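Local structure of TRAP dicarboxylate transporter, DctP subunit (4N91) at residues D79-T84 with A97-F102. The protein binds D-glucuronate, in its alpha and beta forms, as the extracellular solute-binding component of a probable TRAP transport system. Sequence-based numbering, arbitrary orientation.
Sequences DMVQLT and AILETF
The backbones of 79-84 and 97-102 come closest at V81 and L99, whose CA atoms are 8.6 Å apart. Residues 79-84 are regular helix, whereas 97-99 form a weakly bonded helical turn, and helical backbone angles continue through 100-102 without the regular bonds, although F102 N still bonds to L99 O. No hydrogen bond joins the two segments, and V81 is the hub of their apolar contact. Its two methyls divide the work. With V81 CG1 anti to the backbone N (chi1 174°), that methyl lies over one face of the F102 ring, 3.8 Å from the centroid and 22° off the ring normal, a CH-pi contact displaced toward the rim at CZ. V81 CG2 turns instead to I98 CD1, 3.9 Å away. It reaches L99 CD2 more loosely. Q82 CG only grazes the ring edge, near the ring plane. Within 97-102, T101 OG1 donates to I98 O at 2.9 Å, tying the turn that leads to F102. With F102 shortened to an alanine, V81 CG1 would probably lose the aromatic face it rests on, and a gap would open beside I78 and Q85. I98 also packs on Q77, a glucuronate-binding residue, and lies about 6 Å, side chain to ligand, from the bound alpha anomer. With no directional bond across it, the pairing rests on the fit of V81 against ring and methyl, its I98 end lying toward the sugar.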
loop_
_atom_site.group_PDB
_atom_site.type_symbol
_atom_site.label_atom_id
_atom_site.label_comp_id
_atom_site.label_asym_id
_atom_site.label_seq_id
_atom_site.Cartn_x
_atom_site.Cartn_y
_atom_site.Cartn_z
ATOM N N ASP A 79 10.032 10.530 -0.990
ATOM C CA ASP A 79 10.368 11.853 -0.409
ATOM C C ASP A 79 9.883 11.857 1.076
ATOM O O ASP A 79 10.631 12.183 2.009
ATOM C CB ASP A 79 9.621 13.030 -1.123
ATOM C CG ASP A 79 10.194 13.444 -2.514
ATOM O OD1 ASP A 79 11.317 13.023 -2.906
ATOM O OD2 ASP A 79 9.469 14.235 -3.235
HETATM N N MSE A 80 8.615 11.494 1.272
HETATM C CA MSE A 80 7.975 11.600 2.589
HETATM C C MSE A 80 8.572 10.640 3.610
HETATM O O MSE A 80 8.719 11.006 4.774
HETATM C CB MSE A 80 6.460 11.379 2.482
HETATM C CG MSE A 80 5.774 12.499 1.767
HETATM SE SE MSE A 80 3.817 12.361 1.919
HETATM C CE MSE A 80 3.530 11.017 0.520
ATOM N N VAL A 81 8.898 9.418 3.205
ATOM C CA VAL A 81 9.500 8.470 4.142
ATOM C C VAL A 81 10.825 9.060 4.653
ATOM O O VAL A 81 11.121 9.001 5.860
ATOM C CB VAL A 81 9.726 7.104 3.528
ATOM C CG1 VAL A 81 10.492 6.178 4.493
ATOM C CG2 VAL A 81 8.396 6.470 3.157
ATOM N N GLN A 82 11.605 9.652 3.744
ATOM C CA GLN A 82 12.876 10.251 4.137
ATOM C C GLN A 82 12.691 11.457 5.060
ATOM O O GLN A 82 13.472 11.637 6.004
ATOM C CB GLN A 82 13.724 10.588 2.894
ATOM C CG GLN A 82 14.163 9.330 2.157
ATOM C CD GLN A 82 14.888 9.624 0.865
ATOM O OE1 GLN A 82 16.105 9.424 0.760
ATOM N NE2 GLN A 82 14.143 10.100 -0.136
ATOM N N LEU A 83 11.657 12.257 4.830
ATOM C CA LEU A 83 11.345 13.379 5.710
ATOM C C LEU A 83 10.884 12.872 7.073
ATOM O O LEU A 83 11.070 13.545 8.091
ATOM C CB LEU A 83 10.265 14.268 5.124
ATOM C CG LEU A 83 10.653 15.018 3.849
ATOM C CD1 LEU A 83 9.436 15.788 3.321
ATOM C CD2 LEU A 83 11.833 15.950 4.127
ATOM N N THR A 84 10.272 11.694 7.091
ATOM C CA THR A 84 9.812 11.114 8.367
ATOM C C THR A 84 11.008 10.589 9.152
ATOM O O THR A 84 11.064 10.711 10.378
ATOM C CB THR A 84 8.778 10.001 8.127
ATOM O OG1 THR A 84 7.675 10.544 7.387
ATOM C CG2 THR A 84 8.278 9.439 9.444
ATOM N N ALA A 97 5.215 -1.772 -0.115
ATOM C CA ALA A 97 6.071 -2.082 -1.258
ATOM C C ALA A 97 7.420 -1.371 -1.152
ATOM O O ALA A 97 8.446 -1.931 -1.514
ATOM C CB ALA A 97 5.373 -1.707 -2.567
ATOM N N ILE A 98 7.425 -0.115 -0.720
ATOM C CA ILE A 98 8.667 0.643 -0.703
ATOM C C ILE A 98 9.442 0.522 0.600
ATOM O O ILE A 98 10.627 0.801 0.651
ATOM C CB ILE A 98 8.488 2.134 -1.074
ATOM C CG1 ILE A 98 7.749 2.883 0.020
ATOM C CG2 ILE A 98 7.797 2.295 -2.483
ATOM C CD1 ILE A 98 7.826 4.385 -0.119
ATOM N N LEU A 99 8.794 0.051 1.658
ATOM C CA LEU A 99 9.460 -0.028 2.951
ATOM C C LEU A 99 10.509 -1.132 2.980
ATOM O O LEU A 99 11.442 -1.069 3.767
ATOM C CB LEU A 99 8.463 -0.210 4.069
ATOM C CG LEU A 99 7.536 1.004 4.256
ATOM C CD1 LEU A 99 6.552 0.715 5.367
ATOM C CD2 LEU A 99 8.305 2.275 4.552
ATOM N N GLU A 100 10.387 -2.115 2.092
ATOM C CA GLU A 100 11.387 -3.178 2.005
ATOM C C GLU A 100 12.783 -2.684 1.655
ATOM O O GLU A 100 13.738 -3.384 1.894
ATOM C CB GLU A 100 10.941 -4.260 1.016
ATOM C CG GLU A 100 10.877 -3.800 -0.421
ATOM C CD GLU A 100 10.450 -4.893 -1.400
ATOM O OE1 GLU A 100 9.875 -5.932 -0.975
ATOM O OE2 GLU A 100 10.686 -4.690 -2.611
ATOM N N THR A 101 12.902 -1.484 1.096
ATOM C CA THR A 101 14.206 -0.915 0.786
ATOM C C THR A 101 14.821 -0.227 2.008
ATOM O O THR A 101 15.991 0.105 1.996
ATOM C CB THR A 101 14.156 0.065 -0.422
ATOM O OG1 THR A 101 13.343 1.206 -0.117
ATOM C CG2 THR A 101 13.604 -0.632 -1.651
ATOM N N PHE A 102 14.026 -0.047 3.058
ATOM C CA PHE A 102 14.500 0.527 4.311
ATOM C C PHE A 102 14.861 -0.557 5.319
ATOM O O PHE A 102 15.766 -0.369 6.129
ATOM C CB PHE A 102 13.460 1.507 4.895
ATOM C CG PHE A 102 13.298 2.740 4.063
ATOM C CD1 PHE A 102 12.486 2.729 2.943
ATOM C CD2 PHE A 102 14.008 3.892 4.355
ATOM C CE1 PHE A 102 12.368 3.867 2.140
ATOM C CE2 PHE A 102 13.889 5.021 3.558
ATOM C CZ PHE A 102 13.067 5.006 2.463
#